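Local atomic coordinates of BauA (Acinetobacter baumannii, PDB entry 6H7F), a protein that probably takes up ferric siderophores such as acinetobactin across the bacterial outer membrane, as a TonB-dependent receptor. Residues 101-106 and 684-689; 235-240 and 295-300; 316-321 and 404-409; 622-627 and 656-661. All coordinates share one frame; numbering follows the deposited sequence.

From the N terminus the chain first builds the plug, and residues 101-106 of the plug meet 684-689, close to the C terminus; contact 1 thus closes a loop that takes in nearly the whole barrel. The other three are nested within it and follow one another in series without crossing. Contact 2 joins strands 238-252 and 282-297; contact 3 ties the end of strand 302-318 to the loop ahead of strand 412-431; contact 4 pairs the two strands of the hairpin 622-637 and 645-662. Contacts 1 and 3 lie at the ligand-binding end, where Thr688 packs on Ser321. Contacts 2 and 4 belong to the barrel wall, their centres about 43 Å apart.

Contact 1. Residues 101-106 and 684-689; sequences SENYYI and QPQLTN. With OPZ (~{N}-[(4~{S},5~{R})-2-[2-(1~{H}-imidazol-4-yl)ethyl]-5-methyl-3-oxidanylidene-1,2-oxazolidin-4-yl]-2,3-bis(oxidanyl)benzamide), chain G; OPV (~{N}-[(4~{S},5~{S})-2-[2-(1~{H}-imidazol-4-yl)ethyl]-5-methyl-3-oxidanylidene-1,2-oxazolidin-4-yl]-2,3-bis(oxidanyl)benzamide), chain F; EDO (1,2-ethanediol), chain O.
Gln686 meets Asn103 through an amide-to-amide hydrogen bond whose donor stands well above the acceptor's carbonyl plane. NE2 of Gln686 lies 2.9 Å from OD1 of Asn103 on a nearly straight N-H line, yet the approach is 40° out of the Asn103 carbonyl plane and does not follow a lone pair. Seen from the glutamine, OD1 sits in the plane of its amide; the two amide planes are turned 70° against each other. The Gln686 chain is extended beyond CG, and CG itself rests 3.3 Å from the same OD1 of Asn103. On the other side, Asn103 carries its CG anti to the backbone N (chi1 -173°), which sends the amide across to the loop. This is plug meeting barrel, as in TonB-dependent receptors generally: residues 101-106 belong to the plug inside the barrel, and 684-689 to the loop between barrel strands 665-674 and 697-705. Water reinforces the junction. One molecule donates to Ser101 OG at 2.9 Å and accepts from Gln686 NE2 at 3.0 Å. Another water accepts from Asn103 ND2 at 3.0 Å, donates to Gln684 O at 2.7 Å and also bonds to Tyr105 OH. Asn103 ND2 has a further partner in Asn94 OD1, so both ends of this amide are engaged. Just past Gln686, Leu687 packs on the site where OPZ and OPV are modelled in overlapping positions, as alternatives, and the same residue also touches FV8.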
# COMPACT_ATOMS: atom_id res chain seq x y z
N SER A 101 -15.80 1.35 23.67
CA SER A 101 -17.19 1.31 23.14
C SER A 101 -17.23 1.91 21.73
O SER A 101 -16.31 2.62 21.31
CB SER A 101 -18.15 2.04 24.06
OG SER A 101 -18.11 3.44 23.83
N GLU A 102 -18.33 1.65 21.04
CA GLU A 102 -18.70 2.40 19.85
C GLU A 102 -18.92 3.86 20.25
O GLU A 102 -19.18 4.18 21.42
CB GLU A 102 -19.94 1.79 19.20
CG GLU A 102 -19.75 0.35 18.73
CD GLU A 102 -20.82 -0.17 17.76
OE1 GLU A 102 -21.10 0.53 16.76
OE2 GLU A 102 -21.39 -1.26 18.03
N ASN A 103 -18.80 4.75 19.27
CA ASN A 103 -19.03 6.15 19.47
C ASN A 103 -19.54 6.76 18.17
O ASN A 103 -18.81 6.83 17.17
CB ASN A 103 -17.77 6.87 19.94
CG ASN A 103 -18.05 8.30 20.32
OD1 ASN A 103 -19.02 8.59 21.02
ND2 ASN A 103 -17.21 9.21 19.83
N TYR A 104 -20.79 7.24 18.19
CA TYR A 104 -21.34 7.94 17.06
C TYR A 104 -22.31 9.04 17.52
O TYR A 104 -22.90 8.96 18.60
CB TYR A 104 -22.01 6.96 16.10
CG TYR A 104 -22.98 6.00 16.73
CD1 TYR A 104 -24.31 6.34 16.94
CD2 TYR A 104 -22.58 4.72 17.09
CE1 TYR A 104 -25.21 5.45 17.50
CE2 TYR A 104 -23.47 3.82 17.65
CZ TYR A 104 -24.78 4.19 17.88
OH TYR A 104 -25.66 3.31 18.45
N TYR A 105 -22.41 10.08 16.69
CA TYR A 105 -23.34 11.17 16.85
C TYR A 105 -24.39 11.08 15.74
O TYR A 105 -24.09 10.66 14.63
CB TYR A 105 -22.63 12.52 16.73
CG TYR A 105 -21.60 12.81 17.79
CD1 TYR A 105 -20.36 12.20 17.78
CD2 TYR A 105 -21.85 13.73 18.80
CE1 TYR A 105 -19.40 12.49 18.73
CE2 TYR A 105 -20.91 14.03 19.76
CZ TYR A 105 -19.68 13.41 19.73
OH TYR A 105 -18.75 13.69 20.70
N ILE A 106 -25.62 11.49 16.06
CA ILE A 106 -26.69 11.61 15.08
C ILE A 106 -27.25 13.02 15.15
O ILE A 106 -27.53 13.52 16.25
CB ILE A 106 -27.77 10.53 15.30
CG1 ILE A 106 -27.14 9.14 15.43
CG2 ILE A 106 -28.81 10.59 14.19
CD1 ILE A 106 -28.14 8.03 15.59
N GLN A 684 -12.20 13.23 18.08
CA GLN A 684 -12.53 13.27 19.50
C GLN A 684 -13.37 12.05 19.89
O GLN A 684 -14.49 11.87 19.42
CB GLN A 684 -13.27 14.55 19.87
CG GLN A 684 -13.55 14.64 21.37
CD GLN A 684 -13.65 16.05 21.88
OE1 GLN A 684 -14.74 16.54 22.19
NE2 GLN A 684 -12.51 16.73 21.96
N PRO A 685 -12.85 11.19 20.79
CA PRO A 685 -13.64 10.12 21.40
C PRO A 685 -14.41 10.60 22.64
O PRO A 685 -14.39 11.79 22.97
CB PRO A 685 -12.53 9.14 21.79
CG PRO A 685 -11.43 10.05 22.28
CD PRO A 685 -11.49 11.26 21.35
N GLN A 686 -15.02 9.65 23.35
CA GLN A 686 -15.63 9.90 24.65
C GLN A 686 -14.52 10.05 25.71
O GLN A 686 -13.53 9.31 25.70
CB GLN A 686 -16.61 8.77 24.97
CG GLN A 686 -17.88 8.81 24.11
CD GLN A 686 -18.88 7.75 24.51
OE1 GLN A 686 -18.99 7.39 25.68
NE2 GLN A 686 -19.62 7.22 23.54
N LEU A 687 -14.69 11.06 26.57
CA LEU A 687 -14.01 11.19 27.90
C LEU A 687 -12.59 11.79 27.74
O LEU A 687 -12.17 12.55 28.59
CB LEU A 687 -13.98 9.83 28.60
CG LEU A 687 -15.36 9.23 28.89
CD1 LEU A 687 -15.24 8.00 29.77
CD2 LEU A 687 -16.29 10.27 29.55
N THR A 688 -11.88 11.44 26.66
CA THR A 688 -10.60 12.07 26.33
C THR A 688 -10.76 12.95 25.09
O THR A 688 -11.74 12.83 24.33
CB THR A 688 -9.50 11.01 26.16
OG1 THR A 688 -9.88 10.08 25.15
CG2 THR A 688 -9.21 10.25 27.44
N ASN A 689 -9.77 13.83 24.88
CA ASN A 689 -9.82 14.88 23.85
C ASN A 689 -9.63 14.29 22.44
O ASN A 689 -10.28 14.74 21.50
CB ASN A 689 -8.75 15.94 24.09
CG ASN A 689 -8.91 16.69 25.40
OD1 ASN A 689 -7.91 17.19 25.94
ND2 ASN A 689 -10.14 16.83 25.87
CAJ OPZ G . -22.81 9.28 34.51
NAM OPZ G . -22.55 10.08 35.55
CAI OPZ G . -22.58 9.34 36.66
NAO OPZ G . -22.87 8.07 36.32
CAT OPZ G . -23.00 8.05 35.00
CAK OPZ G . -23.34 6.78 34.15
CAL OPZ G . -22.05 6.10 33.66
NAY OPZ G . -21.07 7.12 33.18
C OPZ G . -19.99 7.62 33.81
O OPZ G . -19.62 7.31 34.94
OG1 OPZ G . -21.18 7.85 31.82
CB OPZ G . -19.86 8.34 31.61
CG2 OPZ G . -19.02 7.24 30.96
CA OPZ G . -19.40 8.64 33.04
N OPZ G . -17.93 8.68 33.14
CAQ OPZ G . -17.31 9.87 33.20
OAB OPZ G . -17.92 10.92 33.05
CAV OPZ G . -15.91 9.86 33.24
CAH OPZ G . -15.19 11.06 33.13
CAF OPZ G . -13.79 11.04 33.14
CAG OPZ G . -13.10 9.82 33.23
CAS OPZ G . -13.84 8.64 33.32
OAD OPZ G . -13.28 7.42 33.43
CAU OPZ G . -15.21 8.67 33.32
OAE OPZ G . -15.89 7.50 33.42
CAJ OPV F . -22.29 10.03 35.37
NAM OPV F . -22.29 10.51 36.61
CAI OPV F . -22.60 9.51 37.45
NAO OPV F . -22.78 8.40 36.73
CAT OPV F . -22.58 8.73 35.45
CAK OPV F . -22.70 7.76 34.26
CAL OPV F . -21.31 7.19 33.89
NAY OPV F . -20.47 8.16 33.12
C OPV F . -19.79 9.18 33.64
O OPV F . -19.75 9.44 34.84
OG1 OPV F . -20.23 8.17 31.57
CB OPV F . -19.61 9.44 31.32
CG2 OPV F . -20.62 10.45 30.78
CA OPV F . -19.06 9.88 32.69
N OPV F . -17.62 9.52 32.82
CAQ OPV F . -16.73 10.45 33.15
OAB OPV F . -17.04 11.64 33.24
CAV OPV F . -15.37 10.10 33.21
CAH OPV F . -14.46 11.17 33.11
CAF OPV F . -13.08 10.93 33.13
CAG OPV F . -12.59 9.62 33.25
CAS OPV F . -13.50 8.57 33.34
OAD OPV F . -13.14 7.29 33.48
CAU OPV F . -14.86 8.80 33.32
OAE OPV F . -15.66 7.69 33.43
C1 EDO O . -7.91 22.26 26.68
O1 EDO O . -8.80 23.07 25.93
C2 EDO O . -8.61 20.94 26.91
O2 EDO O . -8.82 20.29 25.65
O HOH W 1 -20.37 4.74 25.09
O HOH W 2 -21.90 5.24 23.29
O HOH W 3 -16.71 11.92 20.98

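Contact 2. Residues 235-240 and 295-300; sequences GENARV and EYDFSD
Residues 238-240 and 295-297 run antiparallel, at 174°, as neighbouring strands in the wall of the transmembrane beta-barrel. Arg239 and Glu295 form a hydrogen-bonded pair, with Arg239 N 3.1 Å from Glu295 O and Glu295 N 2.9 Å from Arg239 O; Ala238 and Tyr296 are the non-hydrogen-bonded pair beside it. The ladder runs on to the edge of the turn before strand 238-252, where Asp297 N donates to Asn237 O at 2.7 Å.

One face carries Ala238 and Tyr296, whose CB and CD1 approach to 4.2 Å; a bound detergent molecule not far from Tyr296 is consistent with this being the membrane side. The other face holds a salt-bridge network centred on Arg239. Its chain bends at chi3 (-62°), bringing the guanidinium across to the neighbouring strand, where two acids from the same side of that strand meet its edge. Arg239 grips Asp297 end-on, Arg239 NH1 to Asp297 OD1 at 2.9 Å and NH2 to OD2 at 3.0 Å, with the carboxylate and guanidinium planes only 22° apart. The paired hydrogen bonds restrict rotation of both groups. Glu295 is taken side-on and stands far more steeply to the guanidinium. Its OE1 alone accepts twice: Glu295 OE1 offers its anti lone pair to Arg239 NH1, while Arg239 NE, 3.0 Å from Glu295 OE1, comes from above the carboxylate plane.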
# COMPACT_ATOMS: atom_id res chain seq x y z
N GLY A 235 -49.70 -17.79 15.10
CA GLY A 235 -51.07 -18.31 15.25
C GLY A 235 -52.02 -17.59 14.31
O GLY A 235 -51.59 -16.82 13.46
N GLU A 236 -53.33 -17.83 14.47
CA GLU A 236 -54.32 -17.24 13.57
C GLU A 236 -54.59 -15.79 13.99
O GLU A 236 -54.61 -14.89 13.13
CB GLU A 236 -55.60 -18.07 13.55
CG GLU A 236 -56.37 -17.93 12.26
CD GLU A 236 -57.80 -18.46 12.30
OE1 GLU A 236 -58.13 -19.21 13.24
OE2 GLU A 236 -58.57 -18.11 11.39
N ASN A 237 -54.76 -15.58 15.31
CA ASN A 237 -55.09 -14.28 15.89
C ASN A 237 -54.05 -13.87 16.94
O ASN A 237 -54.25 -12.89 17.69
CB ASN A 237 -56.48 -14.29 16.52
CG ASN A 237 -57.58 -14.36 15.48
OD1 ASN A 237 -58.52 -15.13 15.61
ND2 ASN A 237 -57.44 -13.58 14.42
N ALA A 238 -52.95 -14.62 17.01
CA ALA A 238 -51.91 -14.38 17.99
C ALA A 238 -50.54 -14.72 17.40
O ALA A 238 -50.42 -15.58 16.53
CB ALA A 238 -52.20 -15.17 19.25
N ARG A 239 -49.51 -14.02 17.90
CA ARG A 239 -48.13 -14.22 17.48
C ARG A 239 -47.21 -14.08 18.70
O ARG A 239 -47.45 -13.25 19.57
CB ARG A 239 -47.77 -13.22 16.38
CG ARG A 239 -48.53 -13.44 15.08
CD ARG A 239 -48.50 -12.24 14.15
NE ARG A 239 -49.13 -11.08 14.77
CZ ARG A 239 -50.44 -10.90 14.88
NH1 ARG A 239 -50.91 -9.83 15.51
NH2 ARG A 239 -51.29 -11.79 14.40
N VAL A 240 -46.17 -14.91 18.75
CA VAL A 240 -45.16 -14.80 19.79
C VAL A 240 -43.77 -14.85 19.14
O VAL A 240 -43.54 -15.64 18.22
CB VAL A 240 -45.33 -15.92 20.83
CG1 VAL A 240 -44.20 -15.90 21.85
CG2 VAL A 240 -46.68 -15.83 21.52
N GLU A 295 -48.47 -10.71 20.62
CA GLU A 295 -49.55 -9.92 20.03
C GLU A 295 -50.84 -10.76 20.05
O GLU A 295 -50.79 -11.96 19.85
CB GLU A 295 -49.19 -9.53 18.59
CG GLU A 295 -47.99 -8.59 18.49
CD GLU A 295 -47.51 -8.27 17.07
OE1 GLU A 295 -48.23 -8.60 16.10
OE2 GLU A 295 -46.42 -7.70 16.94
N TYR A 296 -51.97 -10.09 20.31
CA TYR A 296 -53.30 -10.72 20.28
C TYR A 296 -54.29 -9.80 19.54
O TYR A 296 -54.54 -8.67 19.96
CB TYR A 296 -53.80 -11.03 21.69
CG TYR A 296 -55.07 -11.85 21.70
CD1 TYR A 296 -55.03 -13.23 21.62
CD2 TYR A 296 -56.32 -11.24 21.71
CE1 TYR A 296 -56.19 -13.99 21.58
CE2 TYR A 296 -57.48 -11.98 21.67
CZ TYR A 296 -57.42 -13.36 21.61
OH TYR A 296 -58.57 -14.11 21.57
N ASP A 297 -54.84 -10.31 18.43
CA ASP A 297 -55.87 -9.60 17.65
C ASP A 297 -57.25 -9.94 18.23
O ASP A 297 -57.73 -11.05 18.10
CB ASP A 297 -55.79 -9.98 16.17
CG ASP A 297 -54.40 -9.89 15.56
OD1 ASP A 297 -53.69 -8.93 15.89
OD2 ASP A 297 -54.05 -10.77 14.76
N PHE A 298 -57.88 -8.96 18.89
CA PHE A 298 -59.28 -9.07 19.31
C PHE A 298 -60.20 -8.99 18.09
O PHE A 298 -61.20 -9.68 18.00
CB PHE A 298 -59.63 -7.96 20.30
CG PHE A 298 -59.02 -8.11 21.67
CD1 PHE A 298 -59.53 -9.02 22.58
CD2 PHE A 298 -57.94 -7.33 22.04
CE1 PHE A 298 -58.97 -9.15 23.84
CE2 PHE A 298 -57.38 -7.46 23.30
CZ PHE A 298 -57.90 -8.37 24.20
N SER A 299 -59.82 -8.11 17.16
CA SER A 299 -60.45 -7.98 15.85
C SER A 299 -59.46 -7.30 14.91
O SER A 299 -58.31 -7.07 15.28
CB SER A 299 -61.73 -7.20 15.96
OG SER A 299 -61.46 -5.82 16.19
N ASP A 300 -59.93 -6.93 13.72
CA ASP A 300 -59.09 -6.21 12.76
C ASP A 300 -59.10 -4.70 13.08
O ASP A 300 -58.61 -3.89 12.30
CB ASP A 300 -59.52 -6.51 11.32
CG ASP A 300 -61.01 -6.39 11.07
OD1 ASP A 300 -61.64 -5.50 11.69
OD2 ASP A 300 -61.54 -7.18 10.27

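Contact 3. Residues 316-321 and 404-409; sequences KYNGAS and PKPEFT. With FV8 ((4~{S},5~{R})-2-[2,3-bis(oxidanyl)phenyl]-~{N}-[2-(1~{H}-imidazol-4-yl)ethyl]-5-methyl-~{N}-oxidanyl-4,5-dihydro-1,3-oxazole-4-carboxamide), chain E.
Asn318 reaches across to the loop 404-409, and each atom of its side chain finds something there. Asn318 CB packs 3.8 Å from CD1 of the Phe408 ring, approaching obliquely. CG, held anti to the backbone N (chi1 -168°), continues past the same ring atom; amide and ring planes lie 43° apart as the two side chains slide by in opposite directions. Asn318 OD1 rests 3.8 Å from CG of Pro406 and also accepts from Gln338 NE2. At the tip, Asn318 ND2 donates to Pro406 O at 2.9 Å, heading nearly along the C=O axis, with the acceptor in the plane of the asparagine amide and the N-H almost straight (163°). The residue is buried, and these bonds satisfy both the oxygen and the nitrogen of its amide. Gln338 holds the loop as well, through Glu407 O and Thr409 N.

Phe408 spreads the contact back along the strand. Phe408 CE1 lies 3.3 Å from Tyr317 O, which sits near the ring plane, while Phe408 CZ lies 3.8 Å from CB of Lys316, whose side chain crosses the ring direction at about a right angle.

Tyr317, between Lys316 and Asn318 on the strand, points away from the loop. FV8 lies over one face of the Tyr317 ring, with Tyr317 CE1 3.5 Å from FV8 CG2; Tyr317 OH donates to Ala320 O at 2.6 Å. FV8, the oxazoline form of the siderophore, is also hydrogen-bonded to Tyr315 and Arg256, and the strand end backed by loop 404-409 thus forms one wall of the extracellular siderophore pocket characteristic of TonB-dependent receptors.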
# COMPACT_ATOMS: atom_id res chain seq x y z
N LYS A 316 -15.27 -5.04 32.22
CA LYS A 316 -13.97 -4.99 32.91
C LYS A 316 -12.96 -4.24 32.04
O LYS A 316 -12.83 -4.52 30.84
CB LYS A 316 -13.47 -6.40 33.21
CG LYS A 316 -14.28 -7.17 34.24
CD LYS A 316 -13.97 -8.67 34.24
CE LYS A 316 -14.31 -9.38 35.53
NZ LYS A 316 -15.69 -9.08 35.98
N TYR A 317 -12.23 -3.31 32.66
CA TYR A 317 -11.23 -2.50 31.98
C TYR A 317 -10.00 -2.36 32.87
O TYR A 317 -10.11 -1.98 34.04
CB TYR A 317 -11.78 -1.12 31.61
CG TYR A 317 -10.81 -0.20 30.91
CD1 TYR A 317 -9.78 0.43 31.58
CD2 TYR A 317 -10.96 0.10 29.57
CE1 TYR A 317 -8.90 1.29 30.94
CE2 TYR A 317 -10.10 0.96 28.91
CZ TYR A 317 -9.06 1.57 29.60
OH TYR A 317 -8.22 2.43 28.92
N ASN A 318 -8.84 -2.69 32.31
CA ASN A 318 -7.54 -2.50 32.95
C ASN A 318 -6.62 -1.78 31.97
O ASN A 318 -6.26 -2.34 30.94
CB ASN A 318 -6.98 -3.86 33.41
CG ASN A 318 -5.79 -3.75 34.34
OD1 ASN A 318 -5.43 -2.67 34.81
ND2 ASN A 318 -5.18 -4.89 34.64
N GLY A 319 -6.27 -0.52 32.27
CA GLY A 319 -5.43 0.28 31.35
C GLY A 319 -5.28 1.73 31.77
O GLY A 319 -5.26 2.05 32.95
N ALA A 320 -5.14 2.61 30.78
CA ALA A 320 -5.02 4.05 31.02
C ALA A 320 -6.40 4.65 31.28
O ALA A 320 -7.37 4.28 30.58
CB ALA A 320 -4.37 4.71 29.83
N SER A 321 -6.49 5.59 32.24
CA SER A 321 -7.63 6.50 32.33
C SER A 321 -7.47 7.61 31.31
O SER A 321 -8.44 7.98 30.69
CB SER A 321 -7.86 7.07 33.73
OG SER A 321 -6.64 7.43 34.34
N PRO A 404 5.01 -2.63 33.81
CA PRO A 404 4.29 -3.87 34.13
C PRO A 404 2.77 -3.65 34.17
O PRO A 404 2.30 -2.51 34.42
CB PRO A 404 4.82 -4.27 35.52
CG PRO A 404 5.32 -2.96 36.14
CD PRO A 404 5.68 -2.04 34.98
N LYS A 405 2.04 -4.73 33.90
CA LYS A 405 0.61 -4.79 33.95
C LYS A 405 0.17 -4.98 35.40
O LYS A 405 0.49 -5.99 36.00
CB LYS A 405 0.13 -5.97 33.10
CG LYS A 405 -1.36 -6.27 33.16
CD LYS A 405 -1.72 -7.63 32.57
CE LYS A 405 -3.17 -7.76 32.19
NZ LYS A 405 -3.33 -8.45 30.89
N PRO A 406 -0.56 -4.03 36.00
CA PRO A 406 -1.10 -4.24 37.34
C PRO A 406 -2.15 -5.37 37.38
O PRO A 406 -2.96 -5.48 36.48
CB PRO A 406 -1.72 -2.88 37.70
CG PRO A 406 -2.00 -2.22 36.37
CD PRO A 406 -0.96 -2.75 35.41
N GLU A 407 -2.11 -6.18 38.43
CA GLU A 407 -3.14 -7.16 38.71
C GLU A 407 -4.49 -6.46 38.79
O GLU A 407 -4.61 -5.33 39.32
CB GLU A 407 -2.82 -7.90 40.02
CG GLU A 407 -2.11 -9.23 39.82
CD GLU A 407 -2.13 -10.15 41.03
OE1 GLU A 407 -3.03 -9.98 41.89
OE2 GLU A 407 -1.24 -11.03 41.11
N PHE A 408 -5.52 -7.14 38.29
CA PHE A 408 -6.89 -6.63 38.28
C PHE A 408 -7.57 -6.94 39.62
O PHE A 408 -8.06 -8.04 39.81
CB PHE A 408 -7.67 -7.27 37.14
CG PHE A 408 -8.97 -6.58 36.82
CD1 PHE A 408 -8.98 -5.26 36.36
CD2 PHE A 408 -10.18 -7.24 36.98
CE1 PHE A 408 -10.18 -4.63 36.05
CE2 PHE A 408 -11.38 -6.59 36.68
CZ PHE A 408 -11.37 -5.29 36.22
N THR A 409 -7.64 -5.94 40.51
CA THR A 409 -8.19 -6.14 41.87
C THR A 409 -9.06 -4.95 42.29
O THR A 409 -8.96 -4.48 43.42
CB THR A 409 -7.07 -6.32 42.91
OG1 THR A 409 -6.30 -5.11 42.92
CG2 THR A 409 -6.17 -7.50 42.62
CAJ FV8 E . -18.25 3.83 32.97
NAN FV8 E . -18.32 4.07 34.27
CAI FV8 E . -17.20 4.79 34.60
NAO FV8 E . -16.43 5.02 33.49
CAT FV8 E . -17.11 4.42 32.50
CAK FV8 E . -16.69 4.38 31.05
CAL FV8 E . -15.47 3.45 30.87
NAY FV8 E . -14.36 3.99 31.65
OAE FV8 E . -14.29 5.34 31.84
C FV8 E . -13.42 3.22 32.15
O FV8 E . -13.42 1.97 31.98
CA FV8 E . -12.48 3.94 32.93
N FV8 E . -13.19 4.62 34.07
CB FV8 E . -11.46 3.06 33.63
CG2 FV8 E . -10.01 3.52 33.38
OG1 FV8 E . -11.69 3.24 35.04
CAR FV8 E . -12.65 4.19 35.23
CAV FV8 E . -13.10 4.52 36.47
CAH FV8 E . -12.53 3.89 37.58
CAF FV8 E . -12.97 4.19 38.88
CAG FV8 E . -14.01 5.12 39.08
CAS FV8 E . -14.59 5.73 37.97
OAC FV8 E . -15.60 6.64 38.06
CAU FV8 E . -14.13 5.40 36.68
OAD FV8 E . -14.69 6.02 35.62

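Contact 4. Residues 622-627 and 656-661; sequences GTLTLS and ARYSTK
Thr625 and Arg657 lie side by side across the strand pair and point the same way. The arginine bends at chi3 (78°), bringing its guanidinium back over the threonine, and CG2 of Thr625 sits over one face of the group, toward its rim, 3.6 Å from Arg657 NH1. The polar ends go elsewhere: Arg657 NH1 makes a salt bridge to Glu614, and Thr625 OG1 is hydrogen-bonded to Asp616. Methyl packing and acid together probably limit how far the guanidinium can swing.

The face bearing Leu624, Leu626, Ala656 and Tyr658 is largely apolar. Tyr658 has its CG anti to the backbone N (chi1 -170°), which lays the ring along the neighbouring strand toward its start. Tyr658 CD1 comes within 3.4 Å of Thr623 O, and Tyr658 OH, 3.6 Å from Gly622 CA, is hydrogen-bonded to Val619 O. CB of Leu624 touches Tyr658 CD1 at 4.3 Å; farther along, CD2 of Leu626 meets CB of Ala656 at 4.1 Å. Bound detergent near Ala656 suggests a lipid-facing surface.

Between the two faces runs a regular antiparallel ladder, the strand directions 166° apart. Thr625 and Arg657 form a hydrogen-bonded pair, with Thr625 N 2.7 Å from Arg657 O on an almost straight bond; Thr623 and Ser659 repeat the pattern, Thr623 N lying 2.9 Å from Ser659 O. The pair forms part of the hairpin 622-637 and 645-662 in the barrel wall. Strand 599-618 bonds along the outer side of 622-627 and strand 665-674 along that of 656-661, while Tyr658 meets Trp615 of a second subunit.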
# COMPACT_ATOMS: atom_id res chain seq x y z
N GLY A 622 -20.76 -15.92 -13.03
CA GLY A 622 -20.96 -15.16 -11.79
C GLY A 622 -21.06 -13.67 -12.01
O GLY A 622 -20.93 -13.17 -13.13
N THR A 623 -21.34 -12.95 -10.92
CA THR A 623 -21.44 -11.51 -10.90
C THR A 623 -20.26 -10.94 -10.09
O THR A 623 -20.03 -11.34 -8.93
CB THR A 623 -22.79 -11.05 -10.31
OG1 THR A 623 -23.82 -11.64 -11.09
CG2 THR A 623 -22.94 -9.54 -10.27
N LEU A 624 -19.51 -10.05 -10.73
CA LEU A 624 -18.45 -9.30 -10.09
C LEU A 624 -18.96 -7.91 -9.75
O LEU A 624 -19.50 -7.21 -10.61
CB LEU A 624 -17.24 -9.22 -11.02
CG LEU A 624 -16.06 -8.42 -10.48
CD1 LEU A 624 -15.37 -9.19 -9.37
CD2 LEU A 624 -15.06 -8.07 -11.57
N THR A 625 -18.82 -7.54 -8.48
CA THR A 625 -19.16 -6.20 -8.00
C THR A 625 -17.87 -5.50 -7.58
O THR A 625 -17.07 -6.07 -6.84
CB THR A 625 -20.15 -6.26 -6.83
OG1 THR A 625 -21.29 -6.99 -7.29
CG2 THR A 625 -20.58 -4.90 -6.34
N LEU A 626 -17.70 -4.26 -8.06
CA LEU A 626 -16.66 -3.37 -7.58
C LEU A 626 -17.32 -2.25 -6.78
O LEU A 626 -18.37 -1.73 -7.17
CB LEU A 626 -15.87 -2.81 -8.77
CG LEU A 626 -15.21 -3.84 -9.68
CD1 LEU A 626 -14.53 -3.17 -10.87
CD2 LEU A 626 -14.20 -4.70 -8.93
N SER A 627 -16.70 -1.88 -5.66
CA SER A 627 -17.28 -0.92 -4.75
C SER A 627 -16.24 0.11 -4.34
O SER A 627 -15.04 -0.18 -4.22
CB SER A 627 -17.86 -1.62 -3.53
OG SER A 627 -16.82 -1.98 -2.64
N ALA A 656 -14.26 -5.51 -3.62
CA ALA A 656 -14.70 -6.36 -4.70
C ALA A 656 -15.44 -7.56 -4.11
O ALA A 656 -15.13 -8.03 -3.02
CB ALA A 656 -13.52 -6.81 -5.53
N ARG A 657 -16.44 -8.02 -4.85
CA ARG A 657 -17.31 -9.09 -4.42
C ARG A 657 -17.58 -9.96 -5.66
O ARG A 657 -17.89 -9.43 -6.74
CB ARG A 657 -18.58 -8.49 -3.79
CG ARG A 657 -19.66 -9.49 -3.42
CD ARG A 657 -20.72 -8.89 -2.50
NE ARG A 657 -21.68 -8.04 -3.20
CZ ARG A 657 -21.79 -6.72 -3.06
NH1 ARG A 657 -22.76 -6.08 -3.67
NH2 ARG A 657 -20.91 -6.05 -2.32
N TYR A 658 -17.45 -11.27 -5.49
CA TYR A 658 -17.78 -12.23 -6.54
C TYR A 658 -18.80 -13.24 -6.03
O TYR A 658 -18.52 -14.00 -5.09
CB TYR A 658 -16.53 -12.96 -7.04
CG TYR A 658 -16.77 -13.77 -8.28
CD1 TYR A 658 -17.26 -13.17 -9.42
CD2 TYR A 658 -16.53 -15.13 -8.30
CE1 TYR A 658 -17.47 -13.90 -10.58
CE2 TYR A 658 -16.75 -15.89 -9.45
CZ TYR A 658 -17.22 -15.26 -10.59
OH TYR A 658 -17.45 -15.97 -11.73
N SER A 659 -19.98 -13.25 -6.65
CA SER A 659 -21.04 -14.19 -6.33
C SER A 659 -21.23 -15.16 -7.49
O SER A 659 -21.42 -14.75 -8.64
CB SER A 659 -22.32 -13.47 -5.98
OG SER A 659 -22.89 -12.85 -7.12
N THR A 660 -21.16 -16.46 -7.18
CA THR A 660 -21.26 -17.51 -8.16
C THR A 660 -21.95 -18.71 -7.51
O THR A 660 -22.52 -18.58 -6.43
CB THR A 660 -19.87 -17.80 -8.73
OG1 THR A 660 -20.03 -18.62 -9.89
CG2 THR A 660 -18.95 -18.49 -7.75
N LYS A 661 -21.88 -19.88 -8.16
CA LYS A 661 -22.34 -21.14 -7.57
C LYS A 661 -21.26 -22.21 -7.77
O LYS A 661 -20.56 -22.21 -8.76
CB LYS A 661 -23.66 -21.59 -8.21
CG LYS A 661 -24.78 -20.55 -8.19
CD LYS A 661 -26.16 -21.11 -8.40
CE LYS A 661 -27.23 -20.06 -8.24
NZ LYS A 661 -28.56 -20.68 -8.05